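Local coordinates for GTPase-activating protein skywalker (Drosophila melanogaster, PDB 6R82) that acts as a GTPase-activating protein for Rab35, controls synaptic vesicle protein turnover through endosomal trafficking, and is represented here by its TLDc domain, at residues T10-Q13 against F14-T17; C42-T45 against T46-R50; D158-K161 against T162-N165. All blocks are in the same frame, centred on the assembly; numbering follows the deposited sequence.

Contact 1: residues T10-Q13 against F14-T17; sequences TDRQ and FLFT
The F16 ring is the flat group that crosses to R12: its CD2 comes within 3.2 Å of R12 O, meeting the carbonyl obliquely, while CE2 passes near R12 CB. The W9 ring meets F16 with the two planes inclined at about 35°, and the F14 ring lies obliquely by Q13 C. The amide of Q13 turns back along the chain, and NE2 donates to T10 O over 3.0 Å, in the carbonyl plane and on a lone pair, with T10 O only 7° out of the Q13 amide plane. The Q13 side chain, extended beyond CG (chi2 176°), carries the amide that far. R12 leaves helical geometry and serves as N-cap of the next helix, its carbonyl accepting weak bonds from L15 N and F16 N. One residue on, T17 N gives a firmer bond to Q13 O at 3.0 Å, an oxygen that also takes a proton from a water 2.7 Å from Q13 O. R12 CD lies alongside L15 CD1, 3.8 Å away. Residues 10-17 span the break between helix 5-11 and helix 13-18, with F14 resting on strands 57-63 and 99-104, L15 on P31 and L58, and R12 on L33 of strand 30-36.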
# COMPACT_ATOMS: atom_id res chain seq x y z
N THR A 10 -19.25 -11.20 -2.02
CA THR A 10 -18.47 -12.12 -2.86
C THR A 10 -17.48 -11.36 -3.74
O THR A 10 -16.33 -11.79 -3.91
CB THR A 10 -19.39 -12.98 -3.73
OG1 THR A 10 -20.36 -13.65 -2.91
CG2 THR A 10 -18.58 -14.03 -4.49
N ASP A 11 -17.89 -10.22 -4.30
CA ASP A 11 -17.05 -9.50 -5.23
C ASP A 11 -15.91 -8.76 -4.56
O ASP A 11 -14.93 -8.41 -5.23
CB ASP A 11 -17.89 -8.50 -6.03
CG ASP A 11 -18.85 -9.18 -6.98
OD1 ASP A 11 -18.63 -10.37 -7.33
OD2 ASP A 11 -19.84 -8.51 -7.39
N ARG A 12 -16.00 -8.52 -3.25
CA ARG A 12 -15.04 -7.70 -2.52
C ARG A 12 -14.61 -8.39 -1.24
O ARG A 12 -14.50 -7.75 -0.19
CB ARG A 12 -15.62 -6.33 -2.18
CG ARG A 12 -16.22 -5.57 -3.34
CD ARG A 12 -15.82 -4.10 -3.25
NE ARG A 12 -15.91 -3.39 -4.53
CZ ARG A 12 -14.96 -3.41 -5.46
NH1 ARG A 12 -15.12 -2.72 -6.59
NH2 ARG A 12 -13.85 -4.12 -5.28
N GLN A 13 -14.36 -9.70 -1.31
CA GLN A 13 -14.09 -10.48 -0.10
C GLN A 13 -12.87 -9.97 0.64
O GLN A 13 -12.83 -9.99 1.88
CB GLN A 13 -13.89 -11.95 -0.46
CG GLN A 13 -15.13 -12.61 -1.00
CD GLN A 13 -14.89 -14.03 -1.44
OE1 GLN A 13 -14.28 -14.82 -0.72
NE2 GLN A 13 -15.35 -14.36 -2.65
N PHE A 14 -11.83 -9.57 -0.09
CA PHE A 14 -10.61 -9.17 0.59
C PHE A 14 -10.81 -7.91 1.43
O PHE A 14 -10.24 -7.78 2.52
CB PHE A 14 -9.49 -9.00 -0.44
CG PHE A 14 -9.15 -10.27 -1.21
CD1 PHE A 14 -9.25 -11.52 -0.59
CD2 PHE A 14 -8.75 -10.22 -2.54
CE1 PHE A 14 -8.94 -12.68 -1.28
CE2 PHE A 14 -8.45 -11.39 -3.24
CZ PHE A 14 -8.55 -12.62 -2.61
N LEU A 15 -11.64 -6.98 0.95
CA LEU A 15 -11.95 -5.78 1.72
C LEU A 15 -12.66 -6.13 3.02
O LEU A 15 -12.32 -5.59 4.09
CB LEU A 15 -12.83 -4.83 0.91
CG LEU A 15 -12.16 -3.97 -0.16
CD1 LEU A 15 -13.18 -3.04 -0.78
CD2 LEU A 15 -11.05 -3.18 0.47
N PHE A 16 -13.66 -7.02 2.95
CA PHE A 16 -14.40 -7.38 4.15
C PHE A 16 -13.52 -8.12 5.15
O PHE A 16 -13.69 -7.94 6.37
CB PHE A 16 -15.63 -8.22 3.77
CG PHE A 16 -16.75 -7.41 3.17
CD1 PHE A 16 -17.57 -6.64 3.98
CD2 PHE A 16 -16.96 -7.39 1.80
CE1 PHE A 16 -18.59 -5.87 3.44
CE2 PHE A 16 -17.98 -6.63 1.24
CZ PHE A 16 -18.81 -5.87 2.07
N THR A 17 -12.55 -8.90 4.66
CA THR A 17 -11.58 -9.55 5.55
C THR A 17 -10.70 -8.53 6.24
O THR A 17 -10.37 -8.69 7.42
CB THR A 17 -10.70 -10.53 4.76
OG1 THR A 17 -11.54 -11.41 4.00
CG2 THR A 17 -9.82 -11.34 5.68
O HOH W 1 -13.79 -12.05 3.38

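Contact 2: residues C42-T45 against T46-R50; sequences CSLT and TFYVR
Chi1 values of 62° for S43 and 60° for T46 tuck both hydroxyls in over the backbone, which turns S43 OG to within 3.1 Å of T46 OG1 at the start of helix 44-51. S43 is the N-cap, and T46 OG1 lies equally near S43 O; it also has a weak bond with Y35 OH. S43 O closes the first turn of the helix by accepting F47 N at 2.9 Å in the carbonyl plane. Y48 N follows, donating to L44 O at 2.8 Å and approaching it almost head-on. The Y48 ring meets L44 obliquely, with CE2 3.9 Å from L44 CB, while CD2 comes to 3.1 Å from L44 O. Beyond, Y48 OH bonds to D132 O, R80 makes a cation-pi contact with the ring, and W77 meets F47 edge-to-face. With an alanine in place of Y48, D132 O would probably lose its hydroxyl partner, R80 its aromatic mate, and L44 would face a gap. The contact thus joins a polar, hydroxyl-lined helix start to a buried aromatic side, where Y48 combines apolar packing with a hydrogen bond at its far end.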
# COMPACT_ATOMS: atom_id res chain seq x y z
N CYS A 42 -1.25 0.20 -16.98
CA CYS A 42 -0.36 -0.51 -16.09
C CYS A 42 0.97 0.25 -16.08
O CYS A 42 1.96 -0.15 -16.71
CB CYS A 42 -0.19 -1.96 -16.52
SG CYS A 42 0.08 -3.09 -15.15
N SER A 43 0.99 1.37 -15.35
CA SER A 43 2.17 2.21 -15.25
C SER A 43 2.02 3.14 -14.05
O SER A 43 0.90 3.52 -13.68
CB SER A 43 2.39 3.03 -16.51
OG SER A 43 1.30 3.92 -16.72
N LEU A 44 3.16 3.53 -13.48
CA LEU A 44 3.13 4.50 -12.39
C LEU A 44 2.49 5.80 -12.85
O LEU A 44 1.76 6.43 -12.08
CB LEU A 44 4.53 4.74 -11.85
CG LEU A 44 5.05 3.56 -11.03
CD1 LEU A 44 6.33 3.94 -10.32
CD2 LEU A 44 4.02 3.08 -10.01
N THR A 45 2.70 6.18 -14.11
CA THR A 45 2.14 7.42 -14.63
C THR A 45 0.61 7.43 -14.58
O THR A 45 -0.01 8.41 -14.14
CB THR A 45 2.63 7.65 -16.07
OG1 THR A 45 4.06 7.76 -16.06
CG2 THR A 45 2.03 8.93 -16.62
N THR A 46 -0.04 6.34 -15.03
CA THR A 46 -1.50 6.31 -14.92
C THR A 46 -1.95 6.08 -13.48
O THR A 46 -3.01 6.58 -13.08
CB THR A 46 -2.10 5.24 -15.85
OG1 THR A 46 -1.60 3.94 -15.50
CG2 THR A 46 -1.75 5.54 -17.30
N PHE A 47 -1.16 5.35 -12.69
CA PHE A 47 -1.44 5.18 -11.27
C PHE A 47 -1.54 6.53 -10.55
O PHE A 47 -2.52 6.80 -9.84
CB PHE A 47 -0.34 4.30 -10.65
CG PHE A 47 -0.39 4.17 -9.15
CD1 PHE A 47 0.26 5.08 -8.33
CD2 PHE A 47 -1.04 3.09 -8.56
CE1 PHE A 47 0.24 4.94 -6.95
CE2 PHE A 47 -1.06 2.93 -7.18
CZ PHE A 47 -0.43 3.86 -6.37
N TYR A 48 -0.53 7.40 -10.74
CA TYR A 48 -0.53 8.70 -10.05
C TYR A 48 -1.73 9.54 -10.48
O TYR A 48 -2.40 10.15 -9.64
CB TYR A 48 0.76 9.47 -10.34
CG TYR A 48 1.99 8.83 -9.75
CD1 TYR A 48 1.99 8.30 -8.47
CD2 TYR A 48 3.17 8.75 -10.50
CE1 TYR A 48 3.11 7.70 -7.93
CE2 TYR A 48 4.32 8.16 -9.96
CZ TYR A 48 4.28 7.64 -8.70
OH TYR A 48 5.41 7.05 -8.18
N VAL A 49 -1.99 9.60 -11.78
CA VAL A 49 -3.07 10.44 -12.29
C VAL A 49 -4.39 10.09 -11.60
O VAL A 49 -5.21 10.97 -11.29
CB VAL A 49 -3.17 10.30 -13.82
CG1 VAL A 49 -4.45 10.92 -14.32
CG2 VAL A 49 -1.94 10.94 -14.51
N ARG A 50 -4.61 8.81 -11.32
CA ARG A 50 -5.89 8.38 -10.77
C ARG A 50 -5.96 8.44 -9.25
O ARG A 50 -7.02 8.71 -8.69
CB ARG A 50 -6.23 6.97 -11.27
CG ARG A 50 -6.92 7.01 -12.64
CD ARG A 50 -7.62 5.71 -13.02
NE ARG A 50 -8.30 5.82 -14.31
CZ ARG A 50 -9.60 6.10 -14.46
NH1 ARG A 50 -10.39 6.28 -13.40
NH2 ARG A 50 -10.11 6.17 -15.67

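Contact 3: residues D158-K161 against T162-N165; sequences DSCK and TFNN
N165 reaches back across the loop to the backbone of D158 and C160. From CB, a chi1 of 57° swings CG toward segment 158-161, where it stands 4.0 Å from D158 O. At the tip the two branches divide the work. ND2 donates to D158 O at 3.1 Å, from a position tilted out of the carbonyl plane. OD1 accepts C160 N at 3.3 Å, with C160 N standing 42° out of the plane of the side-chain carbonyl, off its lone pairs; C160 SG is equally near to that oxygen. The backbone of N165 is gripped as well, since S159 OG donates to N165 O at 2.9 Å, in the carbonyl plane. At the turn itself C160 SG receives a weak bond from F163 N and lies 3.8 Å from F163 CD2, an oblique sulfur-aromatic contact, while T162 CG2 covers one face of the F163 ring. N164 N adds a weak bond to C160 O. T162 OG1 bonds to L127 N and G140 O, and K161 NZ to S124 OG, linking this turn to other loops; F163 and N165 pack on L100 of strand 99-104. Within 158-161, the buried carboxamide of N165 meets one backbone acceptor and one donor, which would restrain both its own rotation and the path of the reversal.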
# COMPACT_ATOMS: atom_id res chain seq x y z
N ASP A 158 10.96 -7.36 1.23
CA ASP A 158 12.06 -7.60 2.14
C ASP A 158 11.59 -7.22 3.54
O ASP A 158 10.54 -6.58 3.70
CB ASP A 158 13.29 -6.77 1.72
CG ASP A 158 14.59 -7.21 2.41
OD1 ASP A 158 14.53 -8.01 3.38
OD2 ASP A 158 15.67 -6.73 1.99
N SER A 159 12.34 -7.63 4.54
CA SER A 159 12.12 -7.09 5.87
C SER A 159 12.56 -5.64 5.93
O SER A 159 13.54 -5.24 5.30
CB SER A 159 12.87 -7.90 6.92
OG SER A 159 12.53 -9.27 6.82
N CYS A 160 11.81 -4.83 6.68
CA CYS A 160 12.18 -3.44 6.90
C CYS A 160 12.03 -3.12 8.38
O CYS A 160 11.29 -3.79 9.10
CB CYS A 160 11.32 -2.49 6.04
SG CYS A 160 9.68 -2.12 6.75
N LYS A 161 12.74 -2.09 8.83
CA LYS A 161 12.74 -1.73 10.24
C LYS A 161 11.54 -0.88 10.65
O LYS A 161 11.26 -0.78 11.85
CB LYS A 161 14.01 -0.98 10.61
CG LYS A 161 15.14 -1.91 11.01
CD LYS A 161 16.41 -1.16 11.33
CE LYS A 161 16.26 -0.21 12.51
NZ LYS A 161 15.68 1.12 12.15
N THR A 162 10.87 -0.22 9.71
CA THR A 162 9.69 0.55 10.10
C THR A 162 8.56 -0.38 10.55
O THR A 162 7.84 -0.06 11.50
CB THR A 162 9.26 1.46 8.95
OG1 THR A 162 10.27 2.47 8.75
CG2 THR A 162 7.93 2.15 9.26
N PHE A 163 8.44 -1.56 9.94
CA PHE A 163 7.36 -2.48 10.25
C PHE A 163 7.80 -3.83 10.80
O PHE A 163 6.94 -4.62 11.21
CB PHE A 163 6.50 -2.70 9.00
CG PHE A 163 5.79 -1.47 8.55
CD1 PHE A 163 4.84 -0.87 9.37
CD2 PHE A 163 6.09 -0.88 7.33
CE1 PHE A 163 4.19 0.29 8.98
CE2 PHE A 163 5.43 0.28 6.92
CZ PHE A 163 4.48 0.87 7.74
N ASN A 164 9.11 -4.12 10.83
CA ASN A 164 9.66 -5.37 11.37
C ASN A 164 8.93 -6.60 10.84
O ASN A 164 8.58 -7.51 11.58
CB ASN A 164 9.65 -5.37 12.90
CG ASN A 164 10.68 -6.32 13.48
OD1 ASN A 164 10.44 -7.53 13.57
ND2 ASN A 164 11.83 -5.79 13.87
N ASN A 165 8.71 -6.61 9.54
CA ASN A 165 7.96 -7.65 8.86
C ASN A 165 8.90 -8.69 8.27
O ASN A 165 10.09 -8.43 8.08
CB ASN A 165 7.13 -7.03 7.74
CG ASN A 165 7.99 -6.26 6.76
OD1 ASN A 165 8.58 -5.24 7.12
ND2 ASN A 165 8.06 -6.73 5.52

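How the contacts relate
From the N terminus the three contacts come in series, and none encloses or crosses another. Contact 1 turns the chain at the junction of helices 5-11 and 13-18, ahead of strand 30-36. Contact 2 starts helix 44-51, between strands 30-36 and 57-63, and reaches strands 135-138 and 173-185. Contact 3 closes a reversal in the loop from strand 154-156 to strand 173-185. No two touch: their nearest atoms are about 12 Å apart for contacts 1 and 2, and contacts 2 and 3 lie on opposite sides of the chain's centre. All three border the same antiparallel sheet, with contacts 1 and 3 both resting on strand 99-104.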